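Long-range contacts in structural protein VP1 (Trichodysplasia spinulosa-associated polyomavirus, PDB 4U5Z), which forms the outer shell of the viral capsid as pentameric capsomers and, as in related polyomaviruses, probably carries the receptor-binding surface: residues L13-G18 and L272-T277; K158-P163 and D183-V188. All blocks are in the same frame, centred on the assembly; numbering follows the deposited sequence.

Interaction 1 (L13-G18 and L272-T277); sequences LNLVTG and LLRKRT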
loop_
_atom_site.group_PDB
_atom_site.type_symbol
_atom_site.label_atom_id
_atom_site.label_comp_id
_atom_site.label_asym_id
_atom_site.label_seq_id
_atom_site.Cartn_x
_atom_site.Cartn_y
_atom_site.Cartn_z
ATOM N N LEU A 13 -28.955 27.996 10.692
ATOM C CA LEU A 13 -28.503 29.264 11.293
ATOM C C LEU A 13 -27.291 29.081 12.251
ATOM O O LEU A 13 -26.442 28.212 12.023
ATOM C CB LEU A 13 -29.688 29.946 12.001
ATOM C CG LEU A 13 -30.982 30.079 11.194
ATOM C CD1 LEU A 13 -32.133 30.483 12.107
ATOM C CD2 LEU A 13 -30.819 31.091 10.062
ATOM N N ASN A 14 -27.194 29.906 13.297
ATOM C CA ASN A 14 -26.046 29.887 14.214
ATOM C C ASN A 14 -26.029 28.698 15.167
ATOM O O ASN A 14 -27.078 28.143 15.508
ATOM C CB ASN A 14 -26.022 31.156 15.069
ATOM C CG ASN A 14 -25.550 32.377 14.305
ATOM O OD1 ASN A 14 -24.568 32.322 13.572
ATOM N ND2 ASN A 14 -26.239 33.497 14.495
ATOM N N LEU A 15 -24.822 28.351 15.612
ATOM C CA LEU A 15 -24.619 27.424 16.733
ATOM C C LEU A 15 -25.132 28.029 18.032
ATOM O O LEU A 15 -25.037 29.233 18.231
ATOM C CB LEU A 15 -23.129 27.132 16.933
ATOM C CG LEU A 15 -22.317 26.549 15.779
ATOM C CD1 LEU A 15 -20.865 26.428 16.205
ATOM C CD2 LEU A 15 -22.880 25.208 15.366
ATOM N N VAL A 16 -25.661 27.187 18.918
ATOM C CA VAL A 16 -26.063 27.601 20.264
ATOM C C VAL A 16 -24.896 27.383 21.223
ATOM O O VAL A 16 -24.324 26.303 21.267
ATOM C CB VAL A 16 -27.270 26.780 20.760
ATOM C CG1 VAL A 16 -27.644 27.165 22.185
ATOM C CG2 VAL A 16 -28.459 26.956 19.824
ATOM N N THR A 17 -24.538 28.398 21.999
ATOM C CA THR A 17 -23.460 28.243 22.973
ATOM C C THR A 17 -24.022 28.138 24.377
ATOM O O THR A 17 -25.223 28.281 24.583
ATOM C CB THR A 17 -22.459 29.406 22.917
ATOM O OG1 THR A 17 -23.141 30.632 23.182
ATOM C CG2 THR A 17 -21.786 29.461 21.550
ATOM N N GLY A 18 -23.141 27.871 25.335
ATOM C CA GLY A 18 -23.527 27.716 26.725
ATOM C C GLY A 18 -23.253 26.304 27.189
ATOM O O GLY A 18 -22.952 25.420 26.383
ATOM N N LEU A 272 -19.986 12.914 18.762
ATOM C CA LEU A 272 -20.162 14.215 19.390
ATOM C C LEU A 272 -21.206 15.028 18.617
ATOM O O LEU A 272 -21.109 15.183 17.393
ATOM C CB LEU A 272 -18.843 14.985 19.404
ATOM C CG LEU A 272 -18.859 16.420 19.946
ATOM C CD1 LEU A 272 -18.989 16.422 21.458
ATOM C CD2 LEU A 272 -17.584 17.154 19.539
ATOM N N LEU A 273 -22.174 15.578 19.343
ATOM C CA LEU A 273 -23.196 16.416 18.741
ATOM C C LEU A 273 -23.268 17.736 19.471
ATOM O O LEU A 273 -22.937 17.824 20.650
ATOM C CB LEU A 273 -24.548 15.726 18.792
ATOM C CG LEU A 273 -24.634 14.305 18.238
ATOM C CD1 LEU A 273 -24.611 13.306 19.368
ATOM C CD2 LEU A 273 -25.881 14.079 17.413
ATOM N N ARG A 274 -23.705 18.760 18.757
ATOM C CA ARG A 274 -23.908 20.079 19.317
ATOM C C ARG A 274 -25.263 20.624 18.855
ATOM O O ARG A 274 -25.847 20.136 17.889
ATOM C CB ARG A 274 -22.781 21.022 18.877
ATOM C CG ARG A 274 -22.845 21.432 17.410
ATOM C CD ARG A 274 -21.598 22.195 16.974
ATOM N NE ARG A 274 -21.573 22.327 15.523
ATOM C CZ ARG A 274 -20.542 22.781 14.807
ATOM N NH1 ARG A 274 -19.430 23.191 15.400
ATOM N NH2 ARG A 274 -20.636 22.846 13.481
ATOM N N LYS A 275 -25.740 21.651 19.541
ATOM C CA LYS A 275 -27.039 22.237 19.234
ATOM C C LYS A 275 -26.910 23.273 18.140
ATOM O O LYS A 275 -26.014 24.114 18.172
ATOM C CB LYS A 275 -27.637 22.915 20.472
ATOM C CG LYS A 275 -28.153 21.961 21.537
ATOM C CD LYS A 275 -28.738 22.730 22.704
ATOM C CE LYS A 275 -29.155 21.810 23.833
ATOM N NZ LYS A 275 -29.374 22.574 25.093
ATOM N N ARG A 276 -27.829 23.243 17.186
ATOM C CA ARG A 276 -27.855 24.286 16.190
ATOM C C ARG A 276 -29.239 24.833 15.910
ATOM O O ARG A 276 -30.210 24.092 15.847
ATOM C CB ARG A 276 -27.224 23.808 14.896
ATOM C CG ARG A 276 -26.710 25.009 14.139
ATOM C CD ARG A 276 -26.489 24.726 12.707
ATOM N NE ARG A 276 -25.126 24.332 12.396
ATOM C CZ ARG A 276 -24.166 25.166 12.020
ATOM N NH1 ARG A 276 -24.369 26.469 11.939
ATOM N NH2 ARG A 276 -22.984 24.685 11.716
ATOM N N THR A 277 -29.306 26.149 15.731
ATOM C CA THR A 277 -30.549 26.836 15.381
ATOM C C THR A 277 -30.790 26.661 13.889
ATOM O O THR A 277 -29.857 26.753 13.076
ATOM C CB THR A 277 -30.465 28.323 15.734
ATOM O OG1 THR A 277 -29.960 28.449 17.066
ATOM C CG2 THR A 277 -31.846 29.008 15.651
HETATM O O HOH W 1 -23.735 24.204 19.512
#
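With CG anti to the backbone N (chi1 -155°) and a bend at chi3 (-94°), Arg-276 turns its guanidinium back toward Leu-13, while the extended chain of Arg-274 ends beside Leu-15. The two segments are neighbours in the antiparallel beta-sheet of the VP1 jelly roll, where the N-terminal strand 12-29 runs antiparallel to the C-terminal strand 260-279. Leu-15 and Arg-276 form a non-hydrogen-bonded pair, their CA atoms 4.5 Å apart. Beyond it, Thr-277 N donates to Asn-14 O (3.0 Å) and Leu-13 N to Thr-277 O (2.8 Å); on the other side, Val-16 N donates to Lys-275 O at 3.2 Å. A water donates to both Val-16 O and Lys-275 O where the two segments diverge. Leu-15 CD2 sits over a face of each guanidinium, 3.6 Å above the centre of that of Arg-276 and toward the rim of that of Arg-274. Glu-91 forms salt bridges with NE of both arginines, which probably offsets part of their charge. Arg-276 also holds the first strand directly: NH1 donates to Leu-13 O at 2.7 Å, with the oxygen close to the guanidinium plane.

Interaction 2 (K158-P163 and D183-V188); sequences KLVVPP and DGAFPV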
loop_
_atom_site.group_PDB
_atom_site.type_symbol
_atom_site.label_atom_id
_atom_site.label_comp_id
_atom_site.label_asym_id
_atom_site.label_seq_id
_atom_site.Cartn_x
_atom_site.Cartn_y
_atom_site.Cartn_z
ATOM N N LYS A 158 -38.005 -12.228 5.480
ATOM C CA LYS A 158 -37.640 -11.106 6.336
ATOM C C LYS A 158 -36.597 -10.179 5.700
ATOM O O LYS A 158 -36.332 -9.109 6.236
ATOM C CB LYS A 158 -37.135 -11.610 7.695
ATOM C CG LYS A 158 -38.197 -12.392 8.462
ATOM C CD LYS A 158 -37.663 -12.988 9.752
ATOM C CE LYS A 158 -38.573 -14.091 10.260
ATOM N NZ LYS A 158 -39.955 -13.600 10.520
ATOM N N LEU A 159 -36.015 -10.576 4.567
ATOM C CA LEU A 159 -35.171 -9.662 3.802
ATOM C C LEU A 159 -36.055 -8.619 3.111
ATOM O O LEU A 159 -37.180 -8.925 2.683
ATOM C CB LEU A 159 -34.317 -10.411 2.775
ATOM C CG LEU A 159 -33.428 -11.505 3.341
ATOM C CD1 LEU A 159 -32.793 -12.351 2.239
ATOM C CD2 LEU A 159 -32.389 -10.906 4.260
ATOM N N VAL A 160 -35.567 -7.382 3.041
ATOM C CA VAL A 160 -36.298 -6.313 2.382
ATOM C C VAL A 160 -35.617 -6.120 1.024
ATOM O O VAL A 160 -34.434 -5.764 0.959
ATOM C CB VAL A 160 -36.313 -5.016 3.221
ATOM C CG1 VAL A 160 -36.781 -3.836 2.387
ATOM C CG2 VAL A 160 -37.207 -5.175 4.437
ATOM N N VAL A 161 -36.369 -6.433 -0.035
ATOM C CA VAL A 161 -35.941 -6.364 -1.415
ATOM C C VAL A 161 -37.093 -5.903 -2.298
ATOM O O VAL A 161 -38.258 -5.998 -1.906
ATOM C CB VAL A 161 -35.417 -7.741 -1.928
ATOM C CG1 VAL A 161 -34.178 -8.162 -1.152
ATOM C CG2 VAL A 161 -36.501 -8.825 -1.891
ATOM N N PRO A 162 -36.785 -5.427 -3.513
ATOM C CA PRO A 162 -37.869 -5.020 -4.393
ATOM C C PRO A 162 -38.869 -6.157 -4.721
ATOM O O PRO A 162 -38.499 -7.320 -4.663
ATOM C CB PRO A 162 -37.133 -4.541 -5.656
ATOM C CG PRO A 162 -35.730 -4.301 -5.250
ATOM C CD PRO A 162 -35.463 -5.284 -4.154
ATOM N N PRO A 163 -40.139 -5.823 -5.051
ATOM C CA PRO A 163 -41.142 -6.840 -5.379
ATOM C C PRO A 163 -41.172 -7.271 -6.856
ATOM O O PRO A 163 -41.934 -8.173 -7.230
ATOM C CB PRO A 163 -42.460 -6.135 -5.027
ATOM C CG PRO A 163 -42.187 -4.698 -5.345
ATOM C CD PRO A 163 -40.729 -4.471 -5.014
ATOM N N ASP A 183 -32.674 -3.163 10.952
ATOM C CA ASP A 183 -31.486 -3.915 11.248
ATOM C C ASP A 183 -31.614 -5.346 10.737
ATOM O O ASP A 183 -32.663 -5.965 10.858
ATOM C CB ASP A 183 -31.262 -3.923 12.775
ATOM C CG ASP A 183 -29.950 -4.590 13.175
ATOM O OD1 ASP A 183 -28.860 -4.127 12.766
ATOM O OD2 ASP A 183 -30.019 -5.594 13.904
ATOM N N GLY A 184 -30.532 -5.864 10.166
ATOM C CA GLY A 184 -30.466 -7.256 9.767
ATOM C C GLY A 184 -31.441 -7.713 8.701
ATOM O O GLY A 184 -31.838 -8.870 8.690
ATOM N N ALA A 185 -31.835 -6.822 7.802
ATOM C CA ALA A 185 -32.862 -7.165 6.828
ATOM C C ALA A 185 -32.578 -6.745 5.384
ATOM O O ALA A 185 -33.154 -7.328 4.459
ATOM C CB ALA A 185 -34.185 -6.583 7.282
ATOM N N PHE A 186 -31.705 -5.757 5.192
ATOM C CA PHE A 186 -31.356 -5.252 3.857
ATOM C C PHE A 186 -30.061 -5.890 3.360
ATOM O O PHE A 186 -29.003 -5.613 3.920
ATOM C CB PHE A 186 -31.171 -3.721 3.911
ATOM C CG PHE A 186 -32.468 -2.964 4.038
ATOM C CD1 PHE A 186 -33.082 -2.819 5.268
ATOM C CD2 PHE A 186 -33.076 -2.423 2.918
ATOM C CE1 PHE A 186 -34.286 -2.141 5.382
ATOM C CE2 PHE A 186 -34.272 -1.743 3.023
ATOM C CZ PHE A 186 -34.885 -1.598 4.258
ATOM N N PRO A 187 -30.128 -6.738 2.302
ATOM C CA PRO A 187 -28.904 -7.395 1.866
ATOM C C PRO A 187 -27.900 -6.427 1.288
ATOM O O PRO A 187 -28.265 -5.488 0.581
ATOM C CB PRO A 187 -29.373 -8.377 0.803
ATOM C CG PRO A 187 -30.815 -8.646 1.160
ATOM C CD PRO A 187 -31.311 -7.312 1.626
ATOM N N VAL A 188 -26.642 -6.683 1.632
ATOM C CA VAL A 188 -25.496 -5.909 1.220
ATOM C C VAL A 188 -25.233 -6.084 -0.282
ATOM O O VAL A 188 -24.778 -5.159 -0.976
ATOM C CB VAL A 188 -24.270 -6.337 2.084
ATOM C CG1 VAL A 188 -22.985 -5.765 1.554
ATOM C CG2 VAL A 188 -24.478 -5.874 3.520
#
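Two irregular loop segments meet beside the small three-stranded antiparallel sheet of VP1, one from the long connection between strands 141-144 and 177-179, the other from the loop leading from 177-179 to 191-193. A single backbone hydrogen bond joins them: Val-160 N donates to Ala-185 O at 2.8 Å. The same oxygen receives a CA-H...O contact from Leu-159 CA at 3.2 Å, and Ala-185 CB rests against Lys-158 O.

Around this bond the side chains pack by apolar contact. Val-160 lies alongside Phe-186, pointing the same way, and its CB forms a CH-pi contact over one ring face, 3.9 Å from the centroid and 15° off the normal. CG1, placed anti to the backbone N by chi1 of 166°, sits nearer the rim, 3.3 Å from Phe-186 CE2. These loops are extensions of the jelly-roll fold, and Trp-191, on strand 191-193, ties the contact to the small sheet: its ring meets that of Phe-186 edge-to-face, and its NE1 is hydrogen-bonded to Val-160 O.

Pro-187 fills the next position along the second segment. Its CG is 4.1 Å from Leu-159 CD2, which approaches obliquely, while Val-161 CG1 comes in across the proline ring at about a right angle. Pro-187 CD also lies 3.5 Å from Val-160 O. Just beyond, Val-188 O accepts a hydrogen bond from Ser-103 OG of a neighbouring subunit, and the Val-188 side chain packs on Val-106 of that subunit.

Overall arrangement
Interaction 2 is nested in sequence inside the long loop closed by interaction 1, yet they share no element: their centres are 36 Å apart and their nearest atoms about 19 Å. Interaction 1 is a surface contact far from the chain centre, pairing the N-terminal and C-terminal strands of the chain within the large sheet through several backbone bonds and arginine groups. The centre of interaction 2 lies about 13 Å from the centre of the chain, and the contact is partly buried; it joins loops next to the small sheet with one backbone bond and mostly valine, proline and aromatic packing. No other chain of the assembly touches the segments of interaction 1, whereas 183-188 reaches a neighbouring subunit.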